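Local structure of putative pore-forming toxin (3KOG) at residues A17-A28 with Q84-S95. The protein is of unknown function but is probably an exported, perhaps lipid-anchored protein, tentatively classed as a pore-forming toxin. Numbering follows the deposited sequence.
Sequences AKFIITPVVIDA and QFGAKEVTIILS
The axes of strands 18-27 and 85-94 run parallel at 12° to each other, and eleven backbone hydrogen bonds join them, the end ones reaching just beyond the strands: Lys18 N to Gln84 O (2.9 Å) and Ala28 N to Leu94 O (2.7 Å). Even-numbered residues of 17-28 supply every bond from that side, so Pro23, which has no N-H to give, fits without breaking the ladder; its CA still makes a CA-H...O contact with Val90 O. Gly86, having no side chain, lets the Phe19 ring lie close against the backbone: with CG anti to the backbone N (chi1 -164°), the ring turns toward the partner strand and brings CD1 to 3.4 Å from Gly86 C. Ala87 CA sits over one ring face, and Lys88 CE lies at the ring edge, 3.6 Å from Phe19 CZ, while its NZ bonds to Thr76 O. Further along this face, branched side chains suit the extended strands and fill an apolar layer: Ile21 CG2 meets Val90 CG1, Ile92 CD1 reaches Pro23 CB at 3.6 Å, and Val25 CG1 presses on Leu94 CD1 at 3.4 Å, tight for two methyls. The other face is more mixed: Ile20 CD1 and Lys18 CB approach the Phe85 ring at its edge, in plane, and Val24 CG2 rests by the carboxylate of Glu89, which forms a salt bridge with Arg164. Ile21, Val25, Val90 and Leu94 pack on strands 58-66 and 69-77, a sandwich-like pairing of sheets consistent with the transthyretin-like clan, whereas Ile26, Ala28 and Ile93 meet helix 150-158. Within the sheet, 18-27 also pairs with 32-33 and 48-50, and 85-94 with 207-225.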
ATOM      1  N   ALA A  17       6.674  -7.627  10.683  1.00 12.98           N
ATOM      2  CA  ALA A  17       6.227  -7.081   9.414  1.00 10.51           C
ATOM      3  C   ALA A  17       5.631  -5.709   9.675  1.00 10.73           C
ATOM      4  O   ALA A  17       5.167  -5.411  10.776  1.00 12.02           O
ATOM      5  CB  ALA A  17       5.135  -7.978   8.758  1.00  9.71           C
ATOM      6  N   LYS A  18       5.611  -4.879   8.658  1.00 11.18           N
ATOM      7  CA  LYS A  18       5.058  -3.519   8.793  1.00 11.03           C
ATOM      8  C   LYS A  18       4.422  -3.089   7.537  1.00 10.38           C
ATOM      9  O   LYS A  18       4.934  -3.340   6.455  1.00  9.39           O
ATOM     10  CB  LYS A  18       6.109  -2.539   9.252  1.00 12.11           C
ATOM     11  CG  LYS A  18       5.567  -1.107   9.439  1.00 16.56           C
ATOM     12  CD  LYS A  18       6.683  -0.127   9.853  1.00 21.67           C
ATOM     13  CE  LYS A  18       7.109  -0.268  11.301  1.00 24.30           C
ATOM     14  NZ  LYS A  18       8.115   0.871  11.494  1.00 25.54           N
ATOM     15  N   PHE A  19       3.280  -2.394   7.668  1.00  9.23           N
ATOM     16  CA  PHE A  19       2.542  -1.914   6.525  1.00  8.49           C
ATOM     17  C   PHE A  19       1.970  -0.546   6.857  1.00  9.02           C
ATOM     18  O   PHE A  19       1.422  -0.377   7.958  1.00  9.93           O
ATOM     19  CB  PHE A  19       1.446  -2.875   6.126  1.00  8.11           C
ATOM     20  CG  PHE A  19       0.906  -2.613   4.742  1.00  7.09           C
ATOM     21  CD1 PHE A  19       1.540  -3.148   3.636  1.00  8.70           C
ATOM     22  CD2 PHE A  19      -0.208  -1.852   4.571  1.00  8.91           C
ATOM     23  CE1 PHE A  19       1.079  -2.913   2.385  1.00 10.54           C
ATOM     24  CE2 PHE A  19      -0.705  -1.590   3.306  1.00 12.66           C
ATOM     25  CZ  PHE A  19      -0.022  -2.145   2.191  1.00 11.61           C
ATOM     26  N   ILE A  20       2.203   0.422   5.960  1.00  8.82           N
ATOM     27  CA  ILE A  20       1.729   1.807   6.126  1.00  9.65           C
ATOM     28  C   ILE A  20       0.677   2.156   5.113  1.00  9.24           C
ATOM     29  O   ILE A  20       0.868   1.995   3.911  1.00  9.06           O
ATOM     30  CB  ILE A  20       2.904   2.781   6.070  1.00 10.83           C
ATOM     31  CG1 ILE A  20       3.898   2.441   7.211  1.00 10.40           C
ATOM     32  CG2 ILE A  20       2.438   4.248   6.195  1.00 10.18           C
ATOM     33  CD1 ILE A  20       5.262   3.168   7.071  1.00 17.19           C
ATOM     34  N   ILE A  21      -0.457   2.635   5.603  1.00  7.15           N
ATOM     35  CA  ILE A  21      -1.510   3.150   4.784  1.00  7.83           C
ATOM     36  C   ILE A  21      -1.540   4.671   4.842  1.00  8.84           C
ATOM     37  O   ILE A  21      -1.591   5.284   5.946  1.00  7.95           O
ATOM     38  CB  ILE A  21      -2.915   2.626   5.304  1.00  8.05           C
ATOM     39  CG1 ILE A  21      -3.056   1.108   5.118  1.00 11.94           C
ATOM     40  CG2 ILE A  21      -4.089   3.405   4.536  1.00  8.35           C
ATOM     41  CD1 ILE A  21      -4.208   0.488   5.999  1.00 13.80           C
ATOM     42  N   THR A  22      -1.487   5.295   3.684  1.00  8.61           N
ATOM     43  CA  THR A  22      -1.476   6.748   3.582  1.00  8.06           C
ATOM     44  C   THR A  22      -2.735   7.266   2.879  1.00  9.34           C
ATOM     45  O   THR A  22      -2.863   7.189   1.663  1.00  9.53           O
ATOM     46  CB  THR A  22      -0.201   7.251   2.855  1.00  8.58           C
ATOM     47  OG1 THR A  22       0.976   6.789   3.558  1.00  7.60           O
ATOM     48  CG2 THR A  22      -0.180   8.766   2.773  1.00  8.10           C
ATOM     49  N   PRO A  23      -3.671   7.838   3.653  1.00 10.15           N
ATOM     50  CA  PRO A  23      -4.869   8.424   3.066  1.00 10.08           C
ATOM     51  C   PRO A  23      -4.552   9.734   2.350  1.00 10.05           C
ATOM     52  O   PRO A  23      -3.698  10.506   2.806  1.00  9.16           O
ATOM     53  CB  PRO A  23      -5.791   8.698   4.286  1.00 11.14           C
ATOM     54  CG  PRO A  23      -5.110   8.147   5.434  1.00 12.50           C
ATOM     55  CD  PRO A  23      -3.713   7.843   5.124  1.00 10.45           C
ATOM     56  N   VAL A  24      -5.181   9.909   1.194  1.00  9.93           N
ATOM     57  CA  VAL A  24      -5.171  11.126   0.414  1.00  9.71           C
ATOM     58  C   VAL A  24      -6.661  11.529   0.243  1.00  9.12           C
ATOM     59  O   VAL A  24      -7.444  10.712  -0.291  1.00  9.61           O
ATOM     60  CB  VAL A  24      -4.565  10.880  -0.959  1.00 10.44           C
ATOM     61  CG1 VAL A  24      -4.596  12.185  -1.794  1.00 13.59           C
ATOM     62  CG2 VAL A  24      -3.131  10.282  -0.860  1.00 13.57           C
ATOM     63  N   VAL A  25      -7.060  12.716   0.731  1.00  8.47           N
ATOM     64  CA  VAL A  25      -8.484  13.133   0.714  1.00  8.43           C
ATOM     65  C   VAL A  25      -8.656  14.188  -0.384  1.00  8.76           C
ATOM     66  O   VAL A  25      -7.976  15.254  -0.358  1.00  8.94           O
ATOM     67  CB  VAL A  25      -8.970  13.719   2.067  1.00  9.09           C
ATOM     68  CG1 VAL A  25     -10.496  14.034   2.028  1.00  5.65           C
ATOM     69  CG2 VAL A  25      -8.630  12.746   3.235  1.00  9.40           C
ATOM     70  N   ILE A  26      -9.569  13.905  -1.310  1.00  8.80           N
ATOM     71  CA  ILE A  26      -9.827  14.781  -2.451  1.00  9.70           C
ATOM     72  C   ILE A  26     -11.219  15.380  -2.375  1.00 11.02           C
ATOM     73  O   ILE A  26     -12.230  14.669  -2.271  1.00 11.57           O
ATOM     74  CB  ILE A  26      -9.689  14.038  -3.807  1.00 10.75           C
ATOM     75  CG1 ILE A  26      -8.314  13.421  -3.951  1.00 11.32           C
ATOM     76  CG2 ILE A  26     -10.054  14.965  -5.035  1.00 10.07           C
ATOM     77  CD1 ILE A  26      -7.096  14.399  -3.843  1.00 14.05           C
ATOM     78  N   ASP A  27     -11.273  16.699  -2.452  1.00  9.45           N
ATOM     79  CA  ASP A  27     -12.513  17.371  -2.537  1.00 11.45           C
ATOM     80  C   ASP A  27     -12.907  17.399  -4.025  1.00 11.09           C
ATOM     81  O   ASP A  27     -12.294  18.101  -4.804  1.00 13.54           O
ATOM     82  CB  ASP A  27     -12.342  18.781  -2.002  1.00 10.72           C
ATOM     83  CG  ASP A  27     -13.573  19.614  -2.143  1.00 11.86           C
ATOM     84  OD1 ASP A  27     -14.643  19.158  -2.596  1.00 13.69           O
ATOM     85  OD2 ASP A  27     -13.464  20.779  -1.762  1.00 20.94           O
ATOM     86  N   ALA A  28     -13.919  16.644  -4.364  1.00 13.13           N
ATOM     87  CA  ALA A  28     -14.330  16.406  -5.759  1.00 13.54           C
ATOM     88  C   ALA A  28     -14.924  17.643  -6.371  1.00 14.78           C
ATOM     89  O   ALA A  28     -15.006  17.766  -7.616  1.00 15.69           O
ATOM     90  CB  ALA A  28     -15.356  15.244  -5.807  1.00 13.69           C
ATOM     91  N   GLN A  84       8.783  -8.344   6.301  1.00  8.76           N
ATOM     92  CA  GLN A  84       8.261  -7.741   5.133  1.00  9.14           C
ATOM     93  C   GLN A  84       7.757  -6.329   5.458  1.00  9.22           C
ATOM     94  O   GLN A  84       7.257  -6.048   6.547  1.00 10.63           O
ATOM     95  CB  GLN A  84       7.141  -8.573   4.511  1.00  9.12           C
ATOM     96  CG  GLN A  84       7.590  -9.879   3.960  1.00 10.60           C
ATOM     97  CD  GLN A  84       6.515 -10.534   3.123  1.00  9.45           C
ATOM     98  OE1 GLN A  84       5.541 -11.079   3.672  1.00 10.81           O
ATOM     99  NE2 GLN A  84       6.693 -10.524   1.791  1.00 12.58           N
ATOM    100  N   PHE A  85       7.936  -5.453   4.493  1.00  9.90           N
ATOM    101  CA  PHE A  85       7.532  -4.069   4.624  1.00 10.04           C
ATOM    102  C   PHE A  85       6.812  -3.617   3.359  1.00  9.13           C
ATOM    103  O   PHE A  85       7.338  -3.718   2.239  1.00  9.86           O
ATOM    104  CB  PHE A  85       8.742  -3.170   4.903  1.00 10.54           C
ATOM    105  CG  PHE A  85       8.367  -1.713   4.890  1.00 15.76           C
ATOM    106  CD1 PHE A  85       7.655  -1.161   5.951  1.00 17.03           C
ATOM    107  CD2 PHE A  85       8.541  -0.951   3.724  1.00 22.25           C
ATOM    108  CE1 PHE A  85       7.211   0.202   5.920  1.00 21.97           C
ATOM    109  CE2 PHE A  85       8.082   0.393   3.666  1.00 24.73           C
ATOM    110  CZ  PHE A  85       7.432   0.969   4.781  1.00 24.19           C
ATOM    111  N   GLY A  86       5.632  -3.013   3.539  1.00  9.34           N
ATOM    112  CA  GLY A  86       4.857  -2.468   2.445  1.00  9.58           C
ATOM    113  C   GLY A  86       4.161  -1.161   2.804  1.00  9.66           C
ATOM    114  O   GLY A  86       4.070  -0.802   3.982  1.00  8.58           O
ATOM    115  N   ALA A  87       3.697  -0.450   1.774  1.00  9.62           N
ATOM    116  CA  ALA A  87       2.940   0.760   1.982  1.00  9.24           C
ATOM    117  C   ALA A  87       1.971   0.904   0.799  1.00 10.49           C
ATOM    118  O   ALA A  87       2.318   0.503  -0.315  1.00 10.62           O
ATOM    119  CB  ALA A  87       3.883   1.974   2.055  1.00  9.94           C
ATOM    120  N   LYS A  88       0.836   1.576   1.018  1.00 10.08           N
ATOM    121  CA  LYS A  88      -0.164   1.792  -0.058  1.00 11.91           C
ATOM    122  C   LYS A  88      -0.850   3.104   0.265  1.00 11.06           C
ATOM    123  O   LYS A  88      -1.142   3.363   1.446  1.00 10.65           O
ATOM    124  CB  LYS A  88      -1.224   0.673   0.022  1.00 14.74           C
ATOM    125  CG  LYS A  88      -1.881   0.286  -1.290  1.00 21.30           C
ATOM    126  CD  LYS A  88      -3.052  -0.724  -1.072  1.00 28.38           C
ATOM    127  CE  LYS A  88      -2.796  -1.907  -0.086  1.00 30.52           C
ATOM    128  NZ  LYS A  88      -3.433  -3.239  -0.418  1.00 26.77           N
ATOM    129  N   GLU A  89      -1.118   3.895  -0.748  1.00 10.10           N
ATOM    130  CA  GLU A  89      -1.967   5.079  -0.628  1.00 11.29           C
ATOM    131  C   GLU A  89      -3.408   4.713  -0.829  1.00 10.92           C
ATOM    132  O   GLU A  89      -3.697   3.762  -1.568  1.00 11.21           O
ATOM    133  CB  GLU A  89      -1.596   6.132  -1.694  1.00 13.15           C
ATOM    134  CG  GLU A  89      -0.301   6.781  -1.417  1.00 18.07           C
ATOM    135  CD  GLU A  89      -0.049   8.026  -2.285  1.00 26.71           C
ATOM    136  OE1 GLU A  89      -0.642   8.133  -3.378  1.00 28.96           O
ATOM    137  OE2 GLU A  89       0.762   8.888  -1.840  1.00 32.03           O
ATOM    138  N   VAL A  90      -4.323   5.423  -0.175  1.00  8.68           N
ATOM    139  CA  VAL A  90      -5.735   5.192  -0.430  1.00  9.59           C
ATOM    140  C   VAL A  90      -6.401   6.531  -0.610  1.00  9.55           C
ATOM    141  O   VAL A  90      -6.200   7.455   0.198  1.00  9.61           O
ATOM    142  CB  VAL A  90      -6.416   4.403   0.711  1.00  9.73           C
ATOM    143  CG1 VAL A  90      -6.295   5.126   2.046  1.00 11.83           C
ATOM    144  CG2 VAL A  90      -7.910   4.045   0.341  1.00 10.06           C
ATOM    145  N   THR A  91      -7.177   6.634  -1.678  1.00  9.27           N
ATOM    146  CA  THR A  91      -7.888   7.866  -2.022  1.00  9.01           C
ATOM    147  C   THR A  91      -9.292   7.823  -1.389  1.00  9.00           C
ATOM    148  O   THR A  91     -10.038   6.817  -1.541  1.00  7.89           O
ATOM    149  CB  THR A  91      -8.017   7.997  -3.543  1.00  9.23           C
ATOM    150  OG1 THR A  91      -6.711   8.114  -4.129  1.00 13.23           O
ATOM    151  CG2 THR A  91      -8.872   9.228  -3.979  1.00  8.71           C
ATOM    152  N   ILE A  92      -9.625   8.893  -0.682  1.00  8.27           N
ATOM    153  CA  ILE A  92     -10.940   9.140  -0.175  1.00 10.11           C
ATOM    154  C   ILE A  92     -11.545  10.319  -0.960  1.00  8.77           C
ATOM    155  O   ILE A  92     -11.044  11.446  -0.937  1.00 10.75           O
ATOM    156  CB  ILE A  92     -10.951   9.431   1.342  1.00 11.21           C
ATOM    157  CG1 ILE A  92     -10.288   8.278   2.119  1.00 16.26           C
ATOM    158  CG2 ILE A  92     -12.349   9.644   1.811  1.00 10.24           C
ATOM    159  CD1 ILE A  92      -8.959   8.660   2.615  1.00 21.47           C
ATOM    160  N   ILE A  93     -12.652  10.065  -1.627  1.00  9.39           N
ATOM    161  CA  ILE A  93     -13.397  11.097  -2.376  1.00  9.86           C
ATOM    162  C   ILE A  93     -14.459  11.745  -1.501  1.00 10.47           C
ATOM    163  O   ILE A  93     -15.322  11.065  -0.956  1.00  9.71           O
ATOM    164  CB  ILE A  93     -14.131  10.439  -3.600  1.00 10.22           C
ATOM    165  CG1 ILE A  93     -13.104   9.810  -4.549  1.00 10.37           C
ATOM    166  CG2 ILE A  93     -15.097  11.444  -4.350  1.00  9.30           C
ATOM    167  CD1 ILE A  93     -12.116  10.752  -5.110  1.00 12.22           C
ATOM    168  N   LEU A  94     -14.420  13.073  -1.439  1.00 11.71           N
ATOM    169  CA  LEU A  94     -15.435  13.857  -0.791  1.00 13.02           C
ATOM    170  C   LEU A  94     -16.181  14.587  -1.880  1.00 14.85           C
ATOM    171  O   LEU A  94     -15.563  15.234  -2.721  1.00 14.89           O
ATOM    172  CB  LEU A  94     -14.837  14.873   0.165  1.00 11.99           C
ATOM    173  CG  LEU A  94     -14.122  14.310   1.374  1.00 13.86           C
ATOM    174  CD1 LEU A  94     -13.571  15.517   2.224  1.00 13.59           C
ATOM    175  CD2 LEU A  94     -14.958  13.401   2.222  1.00 15.01           C
ATOM    176  N   SER A  95     -17.504  14.500  -1.806  1.00 18.91           N
ATOM    177  CA  SER A  95     -18.428  15.113  -2.766  1.00 20.96           C
ATOM    178  C   SER A  95     -19.784  15.321  -2.078  1.00 22.55           C
ATOM    179  O   SER A  95     -20.223  14.472  -1.288  1.00 22.53           O
ATOM    180  CB  SER A  95     -18.574  14.209  -3.983  1.00 21.30           C
ATOM    181  OG  SER A  95     -19.742  14.503  -4.726  1.00 20.88           O
TER